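Local atomic coordinates of laccase (Botrytis aclada, PDB entry 3SQR), a protein that oxidises phenolic substrates such as hydroquinones at the expense of molecular oxygen, using copper ions, and probably serves lignin degradation and detoxification. Residues T420-I423 / I429-T432; P146-D151 / N565-T570; E371-L376 / F472-Q477. All blocks are in the same frame, centred on the assembly; numbering follows the deposited sequence. Where two conformers were deposited one is given.

Contact 1 of 3, residues T420-I423 / I429-T432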
loop_
_atom_site.group_PDB
_atom_site.type_symbol
_atom_site.label_atom_id
_atom_site.label_comp_id
_atom_site.label_asym_id
_atom_site.label_seq_id
_atom_site.Cartn_x
_atom_site.Cartn_y
_atom_site.Cartn_z
ATOM N N THR A 420 14.971 5.486 14.398
ATOM C CA THR A 420 15.886 4.416 14.714
ATOM C C THR A 420 17.257 4.941 15.115
ATOM O O THR A 420 17.899 4.339 15.951
ATOM C CB THR A 420 16.007 3.385 13.547
ATOM O OG1 THR A 420 14.653 2.946 13.320
ATOM C CG2 THR A 420 16.737 2.162 14.058
ATOM N N LEU A 421 17.669 6.035 14.524
ATOM C CA LEU A 421 18.973 6.638 14.931
ATOM C C LEU A 421 18.843 7.114 16.357
ATOM O O LEU A 421 19.710 6.846 17.202
ATOM C CB LEU A 421 19.384 7.700 13.974
ATOM C CG LEU A 421 20.688 8.426 14.364
ATOM C CD1 LEU A 421 21.834 7.405 14.525
ATOM C CD2 LEU A 421 20.968 9.465 13.295
ATOM N N LYS A 422 17.730 7.729 16.648
ATOM C CA LYS A 422 17.451 8.136 18.033
ATOM C C LYS A 422 17.458 6.949 18.990
ATOM O O LYS A 422 18.025 6.974 20.111
ATOM C CB LYS A 422 16.152 8.944 18.074
ATOM C CG LYS A 422 16.168 10.183 17.231
ATOM C CD LYS A 422 14.907 10.990 17.427
ATOM C CE LYS A 422 14.760 12.126 16.508
ATOM N NZ LYS A 422 15.766 13.251 16.846
ATOM N N ILE A 423 16.809 5.851 18.598
ATOM C CA ILE A 423 16.850 4.663 19.367
ATOM C C ILE A 423 18.255 4.080 19.522
ATOM O O ILE A 423 18.613 3.709 20.608
ATOM C CB ILE A 423 15.895 3.572 18.704
ATOM C CG1 ILE A 423 14.490 4.027 18.977
ATOM C CG2 ILE A 423 16.231 2.218 19.229
ATOM C CD1 ILE A 423 13.452 3.282 18.069
ATOM N N ILE A 429 12.683 9.519 24.637
ATOM C CA ILE A 429 11.812 10.662 24.517
ATOM C C ILE A 429 12.083 11.315 23.187
ATOM O O ILE A 429 13.183 11.816 22.926
ATOM C CB ILE A 429 12.042 11.730 25.648
ATOM C CG1 ILE A 429 11.904 11.135 27.051
ATOM C CG2 ILE A 429 11.046 12.912 25.526
ATOM C CD1 ILE A 429 12.516 12.075 28.124
ATOM N N PHE A 430 11.045 11.382 22.367
ATOM C CA PHE A 430 11.156 11.736 20.977
ATOM C C PHE A 430 10.506 13.080 20.738
ATOM O O PHE A 430 9.693 13.521 21.562
ATOM C CB PHE A 430 10.457 10.578 20.190
ATOM C CG PHE A 430 11.142 9.270 20.402
ATOM C CD1 PHE A 430 12.350 9.013 19.785
ATOM C CD2 PHE A 430 10.612 8.323 21.253
ATOM C CE1 PHE A 430 13.005 7.784 19.998
ATOM C CE2 PHE A 430 11.271 7.130 21.493
ATOM C CZ PHE A 430 12.458 6.850 20.855
ATOM N N PRO A 431 10.876 13.773 19.677
ATOM C CA PRO A 431 10.181 15.023 19.434
ATOM C C PRO A 431 8.683 14.862 19.391
ATOM O O PRO A 431 8.186 13.850 18.867
ATOM C CB PRO A 431 10.743 15.486 18.082
ATOM C CG PRO A 431 12.029 14.841 17.969
ATOM C CD PRO A 431 11.945 13.557 18.692
ATOM N N THR A 432 7.946 15.853 19.905
ATOM C CA THR A 432 6.516 15.816 19.858
ATOM C C THR A 432 6.012 15.520 18.441
ATOM O O THR A 432 5.077 14.742 18.244
ATOM C CB THR A 432 5.924 17.138 20.362
ATOM O OG1 THR A 432 6.310 17.253 21.740
ATOM C CG2 THR A 432 4.422 17.135 20.226
#
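Phe430 reaches from the loop 429-432 to the short helix 419-424 and meets two consecutive residues of it, Lys422 and Ile423. The inner half of the contact is apolar and well packed. Buried Ile423 brings its CG1 to 4.0 Å from Phe430 CZ, at the far end of the ring. Ile423 CG1 stands beside the backbone N and anti to the carbonyl carbon (chi1 -72°), which carries that branch to the ring. Lys422 meets the same ring at its edge: CB lies near the ring plane, 3.9 Å from Phe430 CE1, and the two side chains run past each other in opposite directions.

Farther out the contact narrows to the Lys422 chain against the Pro431 ring, Lys422 CE 3.8 Å from Pro431 CD. A bend at the last torsion (chi4 -71°) then turns the ammonium group off the line of the chain, and NZ hydrogen-bonds to Ser417 OG, just before the helix. Lysine thus serves the contact with carbon and keeps its charge at the partly exposed margin.

The loop so folds back on the helix it follows, plain packing in the third, cupredoxin-type domain, away from the copper sites. Behind the tight half stands strand 537-542, whose Val541 touches both Ile423 and Phe430, with Gln544 just after it touching the same pair. On another side of helix 419-424, Thr420 and Leu421 lean on Phe557 of helix 551-567.

Contact 2 of 3, residues P146-D151 / N565-T570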
loop_
_atom_site.group_PDB
_atom_site.type_symbol
_atom_site.label_atom_id
_atom_site.label_comp_id
_atom_site.label_asym_id
_atom_site.label_seq_id
_atom_site.Cartn_x
_atom_site.Cartn_y
_atom_site.Cartn_z
ATOM N N PRO A 146 17.298 8.923 4.333
ATOM C CA PRO A 146 17.147 8.747 2.929
ATOM C C PRO A 146 18.439 8.304 2.277
ATOM O O PRO A 146 19.557 8.608 2.731
ATOM C CB PRO A 146 16.675 10.095 2.441
ATOM C CG PRO A 146 16.118 10.769 3.662
ATOM C CD PRO A 146 16.975 10.303 4.722
ATOM N N ILE A 147 18.280 7.562 1.196
ATOM C CA ILE A 147 19.391 7.206 0.315
ATOM C C ILE A 147 19.719 8.433 -0.549
ATOM O O ILE A 147 18.877 8.943 -1.333
ATOM C CB ILE A 147 19.037 6.055 -0.659
ATOM C CG1 ILE A 147 18.498 4.853 0.128
ATOM C CG2 ILE A 147 20.296 5.651 -1.491
ATOM C CD1 ILE A 147 17.783 3.735 -0.771
ATOM N N ALA A 148 20.921 8.967 -0.387
ATOM C CA ALA A 148 21.257 10.135 -1.137
ATOM C C ALA A 148 21.424 9.813 -2.631
ATOM O O ALA A 148 21.769 8.698 -2.962
ATOM C CB ALA A 148 22.604 10.739 -0.577
ATOM N N PRO A 149 21.232 10.797 -3.509
ATOM C CA PRO A 149 21.576 10.675 -4.915
ATOM C C PRO A 149 22.947 10.062 -5.101
ATOM O O PRO A 149 23.966 10.469 -4.462
ATOM C CB PRO A 149 21.476 12.114 -5.427
ATOM C CG PRO A 149 20.350 12.657 -4.678
ATOM C CD PRO A 149 20.607 12.096 -3.269
ATOM N N GLY A 150 22.953 9.005 -5.905
ATOM C CA GLY A 150 24.174 8.250 -6.221
ATOM C C GLY A 150 24.551 7.201 -5.204
ATOM O O GLY A 150 25.435 6.411 -5.478
ATOM N N ASP A 151 23.902 7.151 -4.017
ATOM C CA ASP A 151 24.204 6.148 -3.073
ATOM C C ASP A 151 23.320 4.892 -3.356
ATOM O O ASP A 151 22.310 4.968 -4.070
ATOM C CB ASP A 151 23.965 6.667 -1.677
ATOM C CG ASP A 151 24.628 5.841 -0.626
ATOM O OD1 ASP A 151 25.495 5.007 -0.959
ATOM O OD2 ASP A 151 24.299 6.029 0.581
ATOM N N ASN A 565 23.819 13.082 4.947
ATOM C CA ASN A 565 24.299 14.318 5.562
ATOM C C ASN A 565 25.315 15.050 4.670
ATOM O O ASN A 565 25.420 16.275 4.766
ATOM C CB ASN A 565 24.901 13.987 6.931
ATOM C CG ASN A 565 23.839 13.679 7.966
ATOM O OD1 ASN A 565 22.720 14.196 7.906
ATOM N ND2 ASN A 565 24.178 12.812 8.914
ATOM N N ALA A 566 26.082 14.285 3.871
ATOM C CA ALA A 566 26.982 14.851 2.819
ATOM C C ALA A 566 26.198 15.500 1.699
ATOM O O ALA A 566 26.670 16.427 1.016
ATOM C CB ALA A 566 27.947 13.792 2.276
ATOM N N TYR A 567 24.954 15.059 1.504
ATOM C CA TYR A 567 24.128 15.578 0.425
ATOM C C TYR A 567 23.358 16.820 0.788
ATOM O O TYR A 567 23.162 17.677 -0.041
ATOM C CB TYR A 567 23.088 14.512 -0.018
ATOM C CG TYR A 567 22.058 15.025 -0.955
ATOM C CD1 TYR A 567 22.353 15.237 -2.309
ATOM C CD2 TYR A 567 20.748 15.266 -0.539
ATOM C CE1 TYR A 567 21.408 15.705 -3.141
ATOM C CE2 TYR A 567 19.802 15.738 -1.398
ATOM C CZ TYR A 567 20.103 15.940 -2.687
ATOM O OH TYR A 567 19.085 16.412 -3.489
ATOM N N THR A 568 22.827 16.858 2.006
ATOM C CA THR A 568 21.882 17.881 2.346
ATOM C C THR A 568 22.430 19.333 2.294
ATOM O O THR A 568 21.682 20.219 1.884
ATOM C CB THR A 568 21.241 17.681 3.698
ATOM O OG1 THR A 568 22.226 17.662 4.740
ATOM C CG2 THR A 568 20.424 16.336 3.690
ATOM N N PRO A 569 23.713 19.537 2.642
ATOM C CA PRO A 569 24.155 20.956 2.686
ATOM C C PRO A 569 23.914 21.682 1.379
ATOM O O PRO A 569 23.672 22.899 1.386
ATOM C CB PRO A 569 25.651 20.827 2.964
ATOM C CG PRO A 569 25.751 19.638 3.830
ATOM C CD PRO A 569 24.839 18.668 2.995
ATOM N N THR A 570 23.971 20.968 0.255
ATOM C CA THR A 570 23.871 21.617 -1.056
ATOM C C THR A 570 22.752 21.058 -1.946
ATOM O O THR A 570 22.754 21.239 -3.164
ATOM C CB THR A 570 25.206 21.520 -1.772
ATOM O OG1 THR A 570 25.531 20.149 -1.981
ATOM C CG2 THR A 570 26.324 22.146 -0.866
#
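Pro149 lies over one face of the Tyr567 ring, and this CH-pi contact is the heart of the interface. Pro149 CD sits above the middle of the ring, 3.7 Å from the centroid of the Tyr567 ring and 12° off the ring normal, a well-centred approach. The neighbouring carbon is displaced toward the hydroxyl end: Pro149 CG is 3.6 Å from Tyr567 CE1 and lies close to CZ as well. The two side chains cross at about a right angle, and the proline meets the ring through CG and CD.

Tyr567 is put there by its first torsion, which sends CG opposite the backbone N (chi1 170°) and carries the ring to Pro149, face on. At the root of the side chain Ala148 fills in, its CB 3.8 Å from Tyr567 CB. The contact between the two segments is therefore apolar, and it packs a turn of the first copper-oxidase part of the chain against the helix near the C-terminus, more than 400 residues away in sequence.

The loop holds its shape through a type II beta turn from Ala148 to Asp151, closed by Asp151 N to Ala148 O at 2.8 Å, with Pro149 and Gly150 (phi 84°) at its two central positions. A second tie to the helix comes from Asp151 OD2, which accepts a hydrogen bond from Asn563 ND2.

In the fold, this turn leads into strand 152-158, and Asn114 at the end of strand 107-114 hydrogen-bonds to its backbone. Helix 551-567 brings Tyr567 up to it, with Trp564, one turn earlier, touching Ala148 and meeting the tyrosine ring.

Contact 3 of 3, residues E371-L376 / F472-Q477. With MAN (alpha-D-mannopyranose), chain L.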
loop_
_atom_site.group_PDB
_atom_site.type_symbol
_atom_site.label_atom_id
_atom_site.label_comp_id
_atom_site.label_asym_id
_atom_site.label_seq_id
_atom_site.Cartn_x
_atom_site.Cartn_y
_atom_site.Cartn_z
ATOM N N GLU A 371 -14.416 -3.162 1.964
ATOM C CA GLU A 371 -15.306 -4.333 1.958
ATOM C C GLU A 371 -15.887 -4.532 3.344
ATOM O O GLU A 371 -15.271 -4.195 4.356
ATOM C CB GLU A 371 -14.608 -5.592 1.449
ATOM C CG GLU A 371 -14.414 -5.625 -0.037
ATOM C CD GLU A 371 -15.717 -5.741 -0.761
ATOM O OE1 GLU A 371 -16.374 -6.762 -0.577
ATOM O OE2 GLU A 371 -16.082 -4.810 -1.506
ATOM N N PRO A 372 -17.107 -5.071 3.388
ATOM C CA PRO A 372 -17.699 -5.111 4.730
ATOM C C PRO A 372 -16.908 -6.030 5.674
ATOM O O PRO A 372 -16.491 -7.100 5.264
ATOM C CB PRO A 372 -19.100 -5.683 4.468
ATOM C CG PRO A 372 -19.348 -5.613 3.033
ATOM C CD PRO A 372 -18.009 -5.567 2.337
ATOM N N VAL A 373 -16.776 -5.656 6.942
ATOM C CA VAL A 373 -16.038 -6.511 7.873
ATOM C C VAL A 373 -16.528 -7.929 7.900
ATOM O O VAL A 373 -15.722 -8.880 7.973
ATOM C CB VAL A 373 -15.958 -5.921 9.291
ATOM C CG1 VAL A 373 -15.057 -4.658 9.291
ATOM C CG2 VAL A 373 -17.352 -5.595 9.849
ATOM N N ALA A 374 -17.853 -8.115 7.788
ATOM C CA ALA A 374 -18.373 -9.507 7.839
ATOM C C ALA A 374 -17.927 -10.430 6.728
ATOM O O ALA A 374 -17.973 -11.647 6.876
ATOM C CB ALA A 374 -19.908 -9.505 7.946
ATOM N N SER A 375 -17.459 -9.835 5.621
ATOM C CA SER A 375 -16.969 -10.588 4.511
ATOM C C SER A 375 -15.503 -10.979 4.608
ATOM O O SER A 375 -15.045 -11.789 3.854
ATOM C CB SER A 375 -17.119 -9.793 3.225
ATOM O OG SER A 375 -18.427 -9.309 2.923
ATOM N N LEU A 376 -14.773 -10.389 5.527
ATOM C CA LEU A 376 -13.328 -10.532 5.519
ATOM C C LEU A 376 -12.858 -11.411 6.688
ATOM O O LEU A 376 -12.420 -10.890 7.748
ATOM C CB LEU A 376 -12.725 -9.145 5.585
ATOM C CG LEU A 376 -13.065 -8.149 4.465
ATOM C CD1 LEU A 376 -12.258 -6.810 4.733
ATOM C CD2 LEU A 376 -12.780 -8.741 3.076
ATOM N N PHE A 472 -2.732 -5.998 11.385
ATOM C CA PHE A 472 -3.634 -5.669 12.490
ATOM C C PHE A 472 -4.947 -6.385 12.363
ATOM O O PHE A 472 -5.276 -6.895 11.287
ATOM C CB PHE A 472 -3.814 -4.181 12.648
ATOM C CG PHE A 472 -4.305 -3.485 11.419
ATOM C CD1 PHE A 472 -5.544 -3.773 10.870
ATOM C CD2 PHE A 472 -3.517 -2.549 10.810
ATOM C CE1 PHE A 472 -5.951 -3.106 9.730
ATOM C CE2 PHE A 472 -3.943 -1.855 9.683
ATOM C CZ PHE A 472 -5.123 -2.144 9.149
ATOM N N PHE A 473 -5.693 -6.377 13.465
ATOM C CA PHE A 473 -7.011 -6.993 13.516
ATOM C C PHE A 473 -8.004 -5.867 13.582
ATOM O O PHE A 473 -7.859 -4.948 14.413
ATOM C CB PHE A 473 -7.080 -7.799 14.813
ATOM C CG PHE A 473 -6.193 -9.001 14.848
ATOM C CD1 PHE A 473 -4.826 -8.928 14.922
ATOM C CD2 PHE A 473 -6.762 -10.269 14.826
ATOM C CE1 PHE A 473 -4.044 -10.109 14.997
ATOM C CE2 PHE A 473 -5.986 -11.392 14.914
ATOM C CZ PHE A 473 -4.674 -11.322 14.970
ATOM N N ILE A 474 -8.968 -5.866 12.672
ATOM C CA ILE A 474 -9.972 -4.816 12.657
ATOM C C ILE A 474 -11.051 -5.183 13.685
ATOM O O ILE A 474 -11.990 -5.904 13.365
ATOM C CB ILE A 474 -10.561 -4.661 11.306
ATOM C CG1 ILE A 474 -9.464 -4.435 10.244
ATOM C CG2 ILE A 474 -11.596 -3.529 11.330
ATOM C CD1 ILE A 474 -10.065 -4.093 8.822
ATOM N N VAL A 475 -10.845 -4.750 14.911
ATOM C CA VAL A 475 -11.807 -5.066 15.979
ATOM C C VAL A 475 -13.096 -4.208 15.876
ATOM O O VAL A 475 -14.178 -4.604 16.318
ATOM C CB VAL A 475 -11.175 -5.094 17.338
ATOM C CG1 VAL A 475 -9.954 -6.160 17.283
ATOM C CG2 VAL A 475 -10.750 -3.748 17.887
ATOM N N ALA A 476 -12.982 -3.084 15.201
ATOM C CA ALA A 476 -14.134 -2.211 14.922
ATOM C C ALA A 476 -13.777 -1.271 13.777
ATOM O O ALA A 476 -12.701 -0.682 13.725
ATOM C CB ALA A 476 -14.486 -1.373 16.163
ATOM N N GLN A 477 -14.710 -1.087 12.885
ATOM C CA GLN A 477 -14.517 -0.107 11.826
ATOM C C GLN A 477 -15.922 0.482 11.689
ATOM O O GLN A 477 -16.814 -0.113 11.080
ATOM C CB GLN A 477 -14.023 -0.825 10.584
ATOM C CG GLN A 477 -13.807 0.104 9.411
ATOM C CD GLN A 477 -13.402 -0.594 8.183
ATOM O OE1 GLN A 477 -14.052 -1.518 7.713
ATOM N NE2 GLN A 477 -12.259 -0.149 7.623
HETATM C C1 MAN L . -19.184 -10.435 2.384
HETATM C C2 MAN L . -20.212 -9.784 1.467
HETATM C C3 MAN L . -21.250 -8.999 2.257
HETATM C C4 MAN L . -21.875 -9.905 3.320
HETATM C C5 MAN L . -20.761 -10.494 4.195
HETATM C C6 MAN L . -21.340 -11.474 5.224
HETATM O O2 MAN L . -20.796 -10.811 0.675
HETATM O O3 MAN L . -22.185 -8.410 1.350
HETATM O O4 MAN L . -22.713 -9.137 4.133
HETATM O O5 MAN L . -19.818 -11.204 3.398
HETATM O O6 MAN L . -21.950 -12.545 4.492
HETATM O O HOH W 1 -13.274 -3.928 6.376
#
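Val373 and Gln477 slide past each other in opposite directions, and Val373 CG1 does the touching, 3.7 Å from Gln477 OE1. The same methyl reaches Ile474 CG2 at 4.2 Å, the two branched side chains meeting at a slant. With chi1 at -69°, Val373 CG1 stands beside the backbone N, the placing that directs it at the strand. These are van der Waals contacts, the second a looser one; the polar link is made by a water, which donates to Glu371 O and to Gln477 OE1, both at 2.9 Å.

One shell out, Gln477 is stretched, with chi1 and chi2 both near 180°, so its amide reaches across to the loop. NE2 hydrogen-bonds to Ala503 O and to Asp370 OD2, which fixes the rotation of the amide and leaves OE1 toward the water. Ile474 is the centre of an inverse gamma turn, and Val475 and Ala476 form a classic beta bulge opposite Ala511, turning the strand at a corner between Ile474 and Gln477.

On the loop side, the Glu371 carboxylate is held by a salt bridge to Arg365 and by hydrogen bonds from Leu304 N and with Tyr298 OH. The 3-10 turn 373-375 begins with Ser375 N bonded to Pro372 O at 2.9 Å. It presents Val373 to the strand and Ser375 OG to a mannose, covalently attached through C1 at 1.5 Å.

Chemically, Glu371 O and Gln477 OE1 are both acceptors and cannot bond each other, so joining the O-glycosylated loop to the strand here takes a water that donates to both.

Overall arrangement
Contacts 1 and 2 lie on the same side of the molecule, their centres about 21 Å apart and their nearest atoms about 6 Å apart, and helix 551-567 borders both. Contact 3 is on the opposite side of the chain's centre from contact 2, about 42 Å between centres, and about 32 Å from the centre of contact 1. Along the sequence, contact 2 joins distant parts of the chain; contact 3 falls between its segments, and contact 1 between those of contact 3. Contact 3 comes closest to the copper: the Gln477 side chain is about 9 Å from that of His463, a type 1 copper ligand, and about 13 Å from a copper ion.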